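Local coordinates for ABC transporter substrate-binding protein (Rhizobium radiobacter, PDB 6TFX) that binds the opine mannopinic acid and probably delivers it, as a periplasmic solute-binding protein, to an ABC transporter for import, at residues Lys3-Ala11 against Gly217-Asn225; Tyr312-Leu321 against Val353-Asn361. One frame throughout, in Å; residues are numbered along the deposited sequence. Where two conformers were deposited one is given.

Contact 1 (Lys3-Ala11 against Gly217-Asn225); sequences KTELSMGVA and GELDVEQGN
Asp220 and Ser7 open the pairing of two parallel strands with bonds that involve a side chain as well as the backbone. The Asp220 carboxylate is held at both oxygens: OD2 takes Ser7 N on its anti lone pair at 2.9 Å, nearly straight at 169°, while OD1 meets Lys3 NZ on the syn side at 2.8 Å in a salt bridge. Ser7 O in turn receives two donors, Asp220 N at 2.8 Å and, more loosely, Val221 N at 3.3 Å. From there the parallel ladder is regular, Gly9 N giving to Val221 O and Gly9 O accepting from Gln223 N. Packing is tight at Gly9, where the Leu219 methyls lie against a backbone without a side chain, CD2 3.7 Å from Gly9 N. On the opposite face of the sheet Met8 CB abuts Val221 CB at 3.9 Å. Past the last backbone bond a side chain prolongs the pattern. The extended Gln223 chain, its CG swung opposite the backbone N (chi1 -174°), carries OE1 to 2.8 Å from Ala11 N, although the donor stands 44° out of the amide's carbonyl plane.

At the Lys3 and Glu218 end the side chains are exposed to solvent: Lys3 also makes a cation-pi contact with Phe492, and the Glu218 carboxylate turns away to Ser216 and Arg202. Strand 198-203 pairs with the far edge of strand 5-10, strand 454-467 runs antiparallel beside 221-223 and brings Trp464 against Met8 and Val221, and helix 207-215 lies along the face of Glu222.

Contact 2 (Tyr312-Leu321 against Val353-Asn361); sequences YDPAQSKKLL and VAEGGFTLN
Gly356 O is surrounded by carbon: Ser317 CB comes to 3.4 Å, Leu321 CD1 to 3.5 Å, and Lys318 CG closes in from the same helix. The contact buries this oxygen, and it has no hydrogen-bond partner in the model, so here a polar group is packed against apolar branches. Ser317 holds its OG beside its own backbone N (chi1 -65°), where the hydroxyl hydrogen-bonds with Ala270 O, and presents its CB to the glycine. Backbone meets backbone closely at this point, Pro314 CA and Gly356 CA being 4.3 Å apart. Just before Pro314, Asp313 caps the helix, OD1 accepting a hydrogen bond from Gln316 N.

Gly356 lies just before the C-prime residue of a Schellman motif. Helix 340-353 ends with Phe358 N bonded to Val353 O at 3.0 Å and Gly357 N to Ala354 O, the positive phi of Gly357 (103°) turning the chain into strand 358-365. That strand lies parallel to 330-337, and with the helix between them they form a beta-alpha-beta crossover, against whose helix-to-strand turn helix 314-323 is laid.

Deeper in, Leu321 reaches the Phe358 ring with both methyls. CD1 stands over one face, 4.2 Å from the centroid and displaced toward the rim, in a CH-pi contact, while CD2 touches CZ at 3.8 Å. Val330, Ala270 and Leu271 pack round this pair. Toward solvent, Pro314 CB rests on Glu355 CG at 3.9 Å, and Tyr312 OH lies just beyond, its ring plane inclined 58° to the Glu355 carboxylate.

The two contacts are separate pieces of one chain, their centres 42 Å apart and their nearest atoms about 19 Å apart, and contact 1 is complete before contact 2 begins. They differ in kind: the first joins parallel strands of a large mixed sheet through hydrogen bonds, whereas the second sets a helix against a helix-to-strand turn without one hydrogen bond between the segments. Contact 1 is nearer the ligand, the side chain of Gln223 lying about 6 Å from the bound mannopinic acid, and that of Val10 about 7 Å from a magnesium ion. Contact 2 is more peripheral, its centre about 31 Å from that of the chain, against 21 Å for contact 1.

Contact 1 (Lys3-Ala11 against Gly217-Asn225)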
ATOM      1  N   LYS A   3       0.747  21.352  23.996  1.00 38.59           N
ATOM      2  CA  LYS A   3      -0.574  21.155  23.408  1.00 35.83           C
ATOM      3  C   LYS A   3      -0.861  19.660  23.201  1.00 33.59           C
ATOM      4  O   LYS A   3       0.051  18.831  23.294  1.00 31.58           O
ATOM      5  CB  LYS A   3      -0.711  21.938  22.096  1.00 38.20           C
ATOM      6  CG  LYS A   3       0.233  21.503  20.981  1.00 39.67           C
ATOM      7  CD  LYS A   3       0.162  22.466  19.831  1.00 48.48           C
ATOM      8  CE  LYS A   3       0.660  21.869  18.545  1.00 53.65           C
ATOM      9  NZ  LYS A   3       0.648  22.887  17.467  1.00 60.47           N
ATOM     10  N   THR A   4      -2.131  19.312  22.978  1.00 28.53           N
ATOM     11  CA  THR A   4      -2.521  17.910  22.797  1.00 27.09           C
ATOM     12  C   THR A   4      -3.297  17.692  21.481  1.00 28.40           C
ATOM     13  O   THR A   4      -3.794  16.596  21.253  1.00 27.57           O
ATOM     14  CB  THR A   4      -3.324  17.400  24.015  1.00 34.02           C
ATOM     15  OG1 THR A   4      -4.546  18.146  24.084  1.00 34.62           O
ATOM     16  CG2 THR A   4      -2.536  17.476  25.342  1.00 33.11           C
ATOM     17  N   GLU A   5      -3.405  18.728  20.630  1.00 24.93           N
ATOM     18  CA  GLU A   5      -4.113  18.628  19.354  1.00 24.82           C
ATOM     19  C   GLU A   5      -3.093  18.639  18.211  1.00 27.87           C
ATOM     20  O   GLU A   5      -2.297  19.583  18.119  1.00 29.10           O
ATOM     21  CB  GLU A   5      -5.124  19.776  19.187  1.00 27.03           C
ATOM     22  CG  GLU A   5      -6.159  19.826  20.308  1.00 38.56           C
ATOM     23  CD  GLU A   5      -7.371  20.718  20.113  1.00 58.70           C
ATOM     24  OE1 GLU A   5      -7.340  21.605  19.229  1.00 63.27           O
ATOM     25  OE2 GLU A   5      -8.356  20.531  20.861  1.00 50.80           O
ATOM     26  N   LEU A   6      -3.124  17.584  17.371  1.00 23.01           N
ATOM     27  CA  LEU A   6      -2.219  17.444  16.224  0.50 21.72           C
ATOM     28  C   LEU A   6      -2.975  17.709  14.926  1.00 25.24           C
ATOM     29  O   LEU A   6      -4.016  17.104  14.688  1.00 26.15           O
ATOM     30  CB  LEU A   6      -1.599  16.035  16.179  0.50 20.55           C
ATOM     31  CG  LEU A   6      -0.445  15.816  15.176  0.50 23.68           C
ATOM     32  CD1 LEU A   6       0.478  14.725  15.652  0.50 22.81           C
ATOM     33  CD2 LEU A   6      -0.962  15.432  13.799  0.50 26.01           C
ATOM     34  N   SER A   7      -2.440  18.617  14.075  1.00 20.04           N
ATOM     35  CA  SER A   7      -3.041  18.914  12.782  1.00 18.62           C
ATOM     36  C   SER A   7      -2.080  18.371  11.717  1.00 21.73           C
ATOM     37  O   SER A   7      -0.872  18.659  11.758  1.00 21.20           O
ATOM     38  CB  SER A   7      -3.269  20.408  12.573  1.00 25.40           C
ATOM     39  OG  SER A   7      -4.259  20.882  13.470  1.00 37.22           O
ATOM     40  N   MET A   8      -2.614  17.602  10.761  1.00 19.49           N
ATOM     41  CA  MET A   8      -1.792  17.048   9.679  1.00 20.51           C
ATOM     42  C   MET A   8      -2.429  17.255   8.321  1.00 23.91           C
ATOM     43  O   MET A   8      -3.643  17.111   8.193  1.00 22.92           O
ATOM     44  CB  MET A   8      -1.432  15.587   9.914  1.00 22.64           C
ATOM     45  CG  MET A   8      -2.592  14.689  10.168  1.00 25.42           C
ATOM     46  SD  MET A   8      -2.038  13.047  10.749  1.00 28.41           S
ATOM     47  CE  MET A   8      -1.095  12.497   9.396  1.00 21.10           C
ATOM     48  N   GLY A   9      -1.607  17.615   7.336  1.00 19.95           N
ATOM     49  CA  GLY A   9      -2.070  17.881   5.981  1.00 19.58           C
ATOM     50  C   GLY A   9      -1.606  16.769   5.072  1.00 22.31           C
ATOM     51  O   GLY A   9      -0.417  16.446   5.067  1.00 20.76           O
ATOM     52  N   VAL A  10      -2.540  16.172   4.312  1.00 18.15           N
ATOM     53  CA  VAL A  10      -2.238  15.019   3.463  1.00 17.92           C
ATOM     54  C   VAL A  10      -2.610  15.244   2.020  1.00 20.90           C
ATOM     55  O   VAL A  10      -3.440  16.100   1.719  1.00 20.42           O
ATOM     56  CB  VAL A  10      -2.862  13.709   4.013  1.00 21.05           C
ATOM     57  CG1 VAL A  10      -2.524  13.514   5.503  1.00 20.59           C
ATOM     58  CG2 VAL A  10      -4.376  13.680   3.795  1.00 21.08           C
ATOM     59  N   ALA A  11      -1.993  14.447   1.124  1.00 18.66           N
ATOM     60  CA  ALA A  11      -2.237  14.517  -0.319  1.00 20.49           C
ATOM     61  C   ALA A  11      -3.400  13.589  -0.637  1.00 23.30           C
ATOM     62  O   ALA A  11      -3.221  12.470  -1.127  1.00 22.38           O
ATOM     63  CB  ALA A  11      -0.993  14.100  -1.089  1.00 21.67           C
ATOM     64  N   GLY A 217       2.202  27.675  10.220  1.00 37.17           N
ATOM     65  CA  GLY A 217       1.978  27.062  11.524  1.00 36.81           C
ATOM     66  C   GLY A 217       0.608  26.438  11.709  1.00 38.32           C
ATOM     67  O   GLY A 217       0.231  26.122  12.837  1.00 39.71           O
ATOM     68  N   GLU A 218      -0.159  26.255  10.619  1.00 31.24           N
ATOM     69  CA  GLU A 218      -1.489  25.629  10.703  1.00 30.74           C
ATOM     70  C   GLU A 218      -1.355  24.102  10.861  1.00 32.40           C
ATOM     71  O   GLU A 218      -2.274  23.452  11.363  1.00 32.58           O
ATOM     72  CB  GLU A 218      -2.311  25.885   9.428  1.00 32.27           C
ATOM     73  CG  GLU A 218      -2.778  27.312   9.221  1.00 41.15           C
ATOM     74  CD  GLU A 218      -3.371  27.577   7.850  1.00 62.86           C
ATOM     75  OE1 GLU A 218      -4.063  26.684   7.305  1.00 55.75           O
ATOM     76  OE2 GLU A 218      -3.138  28.688   7.320  1.00 52.88           O
ATOM     77  N   LEU A 219      -0.242  23.532  10.374  1.00 26.45           N
ATOM     78  CA  LEU A 219      -0.020  22.082  10.416  1.00 22.98           C
ATOM     79  C   LEU A 219       1.203  21.731  11.223  1.00 25.66           C
ATOM     80  O   LEU A 219       2.245  22.378  11.096  1.00 24.42           O
ATOM     81  CB  LEU A 219       0.161  21.490   8.985  1.00 21.63           C
ATOM     82  CG  LEU A 219      -0.929  21.741   7.940  1.00 24.47           C
ATOM     83  CD1 LEU A 219      -0.477  21.266   6.553  1.00 23.58           C
ATOM     84  CD2 LEU A 219      -2.238  21.083   8.338  1.00 25.27           C
ATOM     85  N   ASP A 220       1.108  20.657  11.998  1.00 21.66           N
ATOM     86  CA  ASP A 220       2.262  20.137  12.717  1.00 20.75           C
ATOM     87  C   ASP A 220       3.000  19.121  11.836  1.00 23.26           C
ATOM     88  O   ASP A 220       4.188  18.854  12.044  1.00 22.50           O
ATOM     89  CB  ASP A 220       1.799  19.463  14.004  1.00 21.33           C
ATOM     90  CG  ASP A 220       1.022  20.427  14.882  1.00 26.13           C
ATOM     91  OD1 ASP A 220       1.625  21.432  15.336  1.00 28.26           O
ATOM     92  OD2 ASP A 220      -0.200  20.187  15.100  1.00 26.43           O
ATOM     93  N   VAL A 221       2.272  18.510  10.896  1.00 20.08           N
ATOM     94  CA  VAL A 221       2.812  17.495   9.983  1.00 19.61           C
ATOM     95  C   VAL A 221       2.251  17.748   8.605  1.00 21.84           C
ATOM     96  O   VAL A 221       1.062  18.024   8.470  1.00 21.15           O
ATOM     97  CB  VAL A 221       2.397  16.060  10.441  1.00 23.34           C
ATOM     98  CG1 VAL A 221       2.840  14.978   9.440  1.00 23.28           C
ATOM     99  CG2 VAL A 221       2.927  15.746  11.823  1.00 23.56           C
ATOM    100  N   GLU A 222       3.081  17.571   7.569  1.00 20.04           N
ATOM    101  CA  GLU A 222       2.572  17.654   6.207  1.00 18.76           C
ATOM    102  C   GLU A 222       3.207  16.600   5.331  1.00 20.41           C
ATOM    103  O   GLU A 222       4.406  16.314   5.462  1.00 20.73           O
ATOM    104  CB  GLU A 222       2.722  19.048   5.589  1.00 20.87           C
ATOM    105  CG  GLU A 222       4.142  19.402   5.171  1.00 27.84           C
ATOM    106  CD  GLU A 222       4.293  20.360   4.004  1.00 34.20           C
ATOM    107  OE1 GLU A 222       5.366  20.993   3.912  1.00 35.75           O
ATOM    108  OE2 GLU A 222       3.359  20.474   3.180  1.00 34.15           O
ATOM    109  N   GLN A 223       2.400  15.998   4.472  1.00 17.25           N
ATOM    110  CA  GLN A 223       2.930  15.050   3.498  1.00 15.98           C
ATOM    111  C   GLN A 223       3.754  15.843   2.485  1.00 20.33           C
ATOM    112  O   GLN A 223       3.368  16.955   2.076  1.00 20.24           O
ATOM    113  CB  GLN A 223       1.787  14.323   2.789  1.00 16.09           C
ATOM    114  CG  GLN A 223       2.270  13.215   1.849  1.00 18.53           C
ATOM    115  CD  GLN A 223       1.154  12.335   1.374  1.00 22.78           C
ATOM    116  OE1 GLN A 223      -0.022  12.510   1.738  1.00 19.43           O
ATOM    117  NE2 GLN A 223       1.505  11.330   0.551  1.00 25.41           N
ATOM    118  N   GLY A 224       4.873  15.270   2.091  1.00 17.87           N
ATOM    119  CA  GLY A 224       5.739  15.902   1.120  1.00 19.25           C
ATOM    120  C   GLY A 224       5.524  15.298  -0.240  1.00 23.82           C
ATOM    121  O   GLY A 224       4.441  14.789  -0.543  1.00 22.84           O
ATOM    122  N   ASN A 225       6.557  15.352  -1.070  1.00 21.44           N
ATOM    123  CA  ASN A 225       6.497  14.690  -2.368  1.00 20.25           C
ATOM    124  C   ASN A 225       7.869  14.058  -2.647  1.00 22.25           C
ATOM    125  O   ASN A 225       8.723  13.996  -1.745  1.00 20.62           O
ATOM    126  CB  ASN A 225       6.026  15.641  -3.473  1.00 22.47           C
ATOM    127  CG  ASN A 225       6.994  16.745  -3.800  1.00 34.68           C
ATOM    128  OD1 ASN A 225       8.184  16.699  -3.451  1.00 26.60           O
ATOM    129  ND2 ASN A 225       6.506  17.750  -4.527  1.00 36.84           N
TER

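Contact 2 (Tyr312-Leu321 against Val353-Asn361)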
ATOM      1  N   TYR A 312      17.573   1.933 -22.118  1.00 18.60           N
ATOM      2  CA  TYR A 312      17.074   3.140 -22.761  1.00 17.98           C
ATOM      3  C   TYR A 312      17.715   3.256 -24.136  1.00 18.68           C
ATOM      4  O   TYR A 312      18.946   3.347 -24.236  1.00 18.15           O
ATOM      5  CB  TYR A 312      17.410   4.370 -21.907  1.00 18.16           C
ATOM      6  CG  TYR A 312      16.920   5.664 -22.506  1.00 17.69           C
ATOM      7  CD1 TYR A 312      15.557   5.937 -22.611  1.00 18.07           C
ATOM      8  CD2 TYR A 312      17.812   6.598 -23.020  1.00 18.86           C
ATOM      9  CE1 TYR A 312      15.100   7.137 -23.157  1.00 18.35           C
ATOM     10  CE2 TYR A 312      17.370   7.818 -23.531  1.00 19.19           C
ATOM     11  CZ  TYR A 312      16.013   8.080 -23.600  1.00 23.86           C
ATOM     12  OH  TYR A 312      15.575   9.256 -24.159  1.00 23.56           O
ATOM     13  N   ASP A 313      16.889   3.266 -25.196  1.00 17.19           N
ATOM     14  CA  ASP A 313      17.391   3.385 -26.567  1.00 16.56           C
ATOM     15  C   ASP A 313      16.221   3.819 -27.416  1.00 18.95           C
ATOM     16  O   ASP A 313      15.587   2.968 -28.026  1.00 17.52           O
ATOM     17  CB  ASP A 313      17.951   2.036 -27.083  1.00 17.48           C
ATOM     18  CG  ASP A 313      18.648   2.083 -28.439  1.00 23.55           C
ATOM     19  OD1 ASP A 313      18.531   3.100 -29.125  1.00 22.84           O
ATOM     20  OD2 ASP A 313      19.283   1.071 -28.818  1.00 28.35           O
ATOM     21  N   PRO A 314      15.876   5.118 -27.405  1.00 17.29           N
ATOM     22  CA  PRO A 314      14.701   5.570 -28.182  1.00 16.43           C
ATOM     23  C   PRO A 314      14.823   5.368 -29.701  1.00 19.16           C
ATOM     24  O   PRO A 314      13.803   5.281 -30.398  1.00 18.39           O
ATOM     25  CB  PRO A 314      14.552   7.038 -27.775  1.00 18.80           C
ATOM     26  CG  PRO A 314      15.890   7.448 -27.299  1.00 23.22           C
ATOM     27  CD  PRO A 314      16.541   6.246 -26.715  1.00 19.59           C
ATOM     28  N   ALA A 315      16.058   5.247 -30.228  1.00 17.62           N
ATOM     29  CA  ALA A 315      16.235   4.965 -31.670  1.00 18.86           C
ATOM     30  C   ALA A 315      15.680   3.532 -31.935  1.00 20.47           C
ATOM     31  O   ALA A 315      15.016   3.293 -32.955  1.00 20.69           O
ATOM     32  CB  ALA A 315      17.716   5.038 -32.030  1.00 20.65           C
ATOM     33  N   GLN A 316      15.920   2.601 -30.991  1.00 17.56           N
ATOM     34  CA  GLN A 316      15.407   1.234 -31.103  1.00 17.85           C
ATOM     35  C   GLN A 316      13.863   1.261 -30.985  1.00 20.16           C
ATOM     36  O   GLN A 316      13.171   0.528 -31.711  1.00 21.01           O
ATOM     37  CB  GLN A 316      16.031   0.314 -30.034  1.00 19.50           C
ATOM     38  CG  GLN A 316      15.601  -1.152 -30.115  1.00 23.44           C
ATOM     39  CD  GLN A 316      16.034  -1.931 -31.364  1.00 48.86           C
ATOM     40  OE1 GLN A 316      16.738  -1.430 -32.260  1.00 43.42           O
ATOM     41  NE2 GLN A 316      15.602  -3.187 -31.450  1.00 43.30           N
ATOM     42  N   SER A 317      13.326   2.116 -30.090  1.00 15.99           N
ATOM     43  CA  SER A 317      11.875   2.263 -29.963  1.00 15.83           C
ATOM     44  C   SER A 317      11.260   2.600 -31.332  1.00 18.73           C
ATOM     45  O   SER A 317      10.307   1.946 -31.762  1.00 18.41           O
ATOM     46  CB  SER A 317      11.560   3.397 -28.991  1.00 17.73           C
ATOM     47  OG  SER A 317      12.026   3.017 -27.710  1.00 19.55           O
ATOM     48  N   LYS A 318      11.823   3.614 -32.025  1.00 17.85           N
ATOM     49  CA  LYS A 318      11.292   4.031 -33.324  1.00 18.41           C
ATOM     50  C   LYS A 318      11.371   2.899 -34.356  1.00 21.76           C
ATOM     51  O   LYS A 318      10.436   2.707 -35.133  1.00 22.76           O
ATOM     52  CB  LYS A 318      12.022   5.297 -33.802  1.00 21.99           C
ATOM     53  CG  LYS A 318      11.666   6.515 -32.964  1.00 26.92           C
ATOM     54  CD  LYS A 318      12.468   7.759 -33.385  1.00 38.53           C
ATOM     55  CE  LYS A 318      11.703   8.650 -34.338  1.00 60.49           C
ATOM     56  NZ  LYS A 318      11.530  10.025 -33.792  1.00 75.12           N
ATOM     57  N   LYS A 319      12.489   2.145 -34.357  1.00 18.62           N
ATOM     58  CA  LYS A 319      12.690   1.005 -35.274  1.00 18.95           C
ATOM     59  C   LYS A 319      11.624  -0.071 -35.022  1.00 22.84           C
ATOM     60  O   LYS A 319      11.015  -0.580 -35.968  1.00 22.98           O
ATOM     61  CB  LYS A 319      14.106   0.427 -35.097  1.00 22.93           C
ATOM     62  CG  LYS A 319      14.444  -0.765 -35.987  1.00 36.31           C
ATOM     63  CD  LYS A 319      15.765  -1.395 -35.545  1.00 41.81           C
ATOM     64  CE  LYS A 319      16.103  -2.658 -36.291  1.00 57.13           C
ATOM     65  NZ  LYS A 319      17.368  -3.262 -35.786  1.00 69.14           N
ATOM     66  N   LEU A 320      11.393  -0.403 -33.748  1.00 18.51           N
ATOM     67  CA  LEU A 320      10.385  -1.397 -33.374  1.00 17.29           C
ATOM     68  C   LEU A 320       8.971  -0.932 -33.766  1.00 20.00           C
ATOM     69  O   LEU A 320       8.194  -1.737 -34.275  1.00 21.48           O
ATOM     70  CB  LEU A 320      10.449  -1.671 -31.867  1.00 17.09           C
ATOM     71  CG  LEU A 320      11.622  -2.501 -31.415  1.00 18.57           C
ATOM     72  CD1 LEU A 320      11.827  -2.375 -29.911  1.00 17.42           C
ATOM     73  CD2 LEU A 320      11.455  -3.963 -31.828  1.00 20.45           C
ATOM     74  N   LEU A 321       8.628   0.357 -33.535  1.00 17.32           N
ATOM     75  CA  LEU A 321       7.290   0.836 -33.928  1.00 17.62           C
ATOM     76  C   LEU A 321       7.109   0.743 -35.436  1.00 22.06           C
ATOM     77  O   LEU A 321       6.030   0.357 -35.887  1.00 22.87           O
ATOM     78  CB  LEU A 321       7.032   2.277 -33.452  1.00 18.01           C
ATOM     79  CG  LEU A 321       6.882   2.427 -31.933  1.00 20.27           C
ATOM     80  CD1 LEU A 321       6.541   3.851 -31.547  1.00 20.19           C
ATOM     81  CD2 LEU A 321       5.794   1.459 -31.394  1.00 18.66           C
ATOM     82  N   VAL A 353       8.608   9.385 -23.209  1.00 15.89           N
ATOM     83  CA  VAL A 353       8.208   8.418 -24.235  1.00 14.98           C
ATOM     84  C   VAL A 353       7.991   9.062 -25.611  1.00 17.83           C
ATOM     85  O   VAL A 353       7.987   8.358 -26.625  1.00 17.84           O
ATOM     86  CB  VAL A 353       7.034   7.510 -23.808  1.00 17.88           C
ATOM     87  CG1 VAL A 353       7.369   6.781 -22.511  1.00 16.01           C
ATOM     88  CG2 VAL A 353       5.716   8.274 -23.709  1.00 18.50           C
ATOM     89  N   ALA A 354       7.875  10.390 -25.655  1.00 17.65           N
ATOM     90  CA  ALA A 354       7.789  11.094 -26.943  1.00 17.84           C
ATOM     91  C   ALA A 354       9.065  10.866 -27.773  1.00 19.40           C
ATOM     92  O   ALA A 354       9.012  10.844 -29.001  1.00 19.10           O
ATOM     93  CB  ALA A 354       7.613  12.582 -26.703  1.00 19.86           C
ATOM     94  N   GLU A 355      10.213  10.686 -27.108  1.00 18.99           N
ATOM     95  CA  GLU A 355      11.475  10.461 -27.810  1.00 19.91           C
ATOM     96  C   GLU A 355      11.461   9.191 -28.675  1.00 21.52           C
ATOM     97  O   GLU A 355      12.034   9.187 -29.766  1.00 20.21           O
ATOM     98  CB  GLU A 355      12.635  10.429 -26.798  1.00 22.36           C
ATOM     99  CG  GLU A 355      13.944  10.908 -27.377  1.00 32.76           C
ATOM    100  CD  GLU A 355      13.948  12.335 -27.895  1.00 37.02           C
ATOM    101  OE1 GLU A 355      13.404  13.240 -27.218  1.00 32.41           O
ATOM    102  OE2 GLU A 355      14.506  12.542 -28.995  1.00 35.48           O
ATOM    103  N   GLY A 356      10.777   8.152 -28.187  1.00 18.66           N
ATOM    104  CA  GLY A 356      10.686   6.870 -28.869  1.00 18.26           C
ATOM    105  C   GLY A 356       9.473   6.700 -29.750  1.00 21.15           C
ATOM    106  O   GLY A 356       9.253   5.610 -30.278  1.00 21.91           O
ATOM    107  N   GLY A 357       8.685   7.763 -29.888  1.00 17.28           N
ATOM    108  CA  GLY A 357       7.536   7.741 -30.788  1.00 17.15           C
ATOM    109  C   GLY A 357       6.161   7.582 -30.169  1.00 19.92           C
ATOM    110  O   GLY A 357       5.205   7.330 -30.919  1.00 20.92           O
ATOM    111  N   PHE A 358       6.038   7.748 -28.833  1.00 15.68           N
ATOM    112  CA  PHE A 358       4.724   7.623 -28.186  1.00 16.02           C
ATOM    113  C   PHE A 358       4.206   8.966 -27.779  1.00 18.59           C
ATOM    114  O   PHE A 358       4.913   9.700 -27.078  1.00 18.36           O
ATOM    115  CB  PHE A 358       4.793   6.733 -26.936  1.00 16.12           C
ATOM    116  CG  PHE A 358       5.065   5.280 -27.252  1.00 15.84           C
ATOM    117  CD1 PHE A 358       6.364   4.817 -27.402  1.00 17.80           C
ATOM    118  CD2 PHE A 358       4.015   4.366 -27.365  1.00 16.18           C
ATOM    119  CE1 PHE A 358       6.613   3.472 -27.696  1.00 18.68           C
ATOM    120  CE2 PHE A 358       4.262   3.016 -27.638  1.00 19.06           C
ATOM    121  CZ  PHE A 358       5.561   2.576 -27.802  1.00 17.84           C
ATOM    122  N   THR A 359       2.944   9.282 -28.164  1.00 17.45           N
ATOM    123  CA  THR A 359       2.343  10.507 -27.686  1.00 18.12           C
ATOM    124  C   THR A 359       1.317  10.068 -26.672  1.00 21.46           C
ATOM    125  O   THR A 359       0.276   9.512 -27.030  1.00 19.36           O
ATOM    126  CB  THR A 359       1.674  11.312 -28.808  1.00 20.22           C
ATOM    127  OG1 THR A 359       2.631  11.575 -29.825  1.00 20.81           O
ATOM    128  CG2 THR A 359       1.106  12.626 -28.284  1.00 20.56           C
ATOM    129  N   LEU A 360       1.632  10.275 -25.405  1.00 19.13           N
ATOM    130  CA  LEU A 360       0.765   9.882 -24.310  1.00 19.92           C
ATOM    131  C   LEU A 360      -0.171  11.033 -23.960  1.00 22.65           C
ATOM    132  O   LEU A 360       0.270  12.176 -23.820  1.00 23.30           O
ATOM    133  CB  LEU A 360       1.683   9.503 -23.121  1.00 20.80           C
ATOM    134  CG  LEU A 360       1.081   8.918 -21.885  1.00 26.50           C
ATOM    135  CD1 LEU A 360       0.213   7.694 -22.203  1.00 27.70           C
ATOM    136  CD2 LEU A 360       2.190   8.576 -20.898  1.00 26.45           C
ATOM    137  N   ASN A 361      -1.473  10.752 -23.933  1.00 18.80           N
ATOM    138  CA  ASN A 361      -2.494  11.716 -23.535  1.00 17.78           C
ATOM    139  C   ASN A 361      -2.928  11.268 -22.129  1.00 22.43           C
ATOM    140  O   ASN A 361      -3.284  10.105 -21.925  1.00 22.02           O
ATOM    141  CB  ASN A 361      -3.692  11.671 -24.500  1.00 17.43           C
ATOM    142  CG  ASN A 361      -4.904  12.455 -24.037  1.00 27.07           C
ATOM    143  OD1 ASN A 361      -6.038  11.935 -23.989  1.00 29.44           O
ATOM    144  ND2 ASN A 361      -4.704  13.709 -23.686  1.00 18.86           N
TER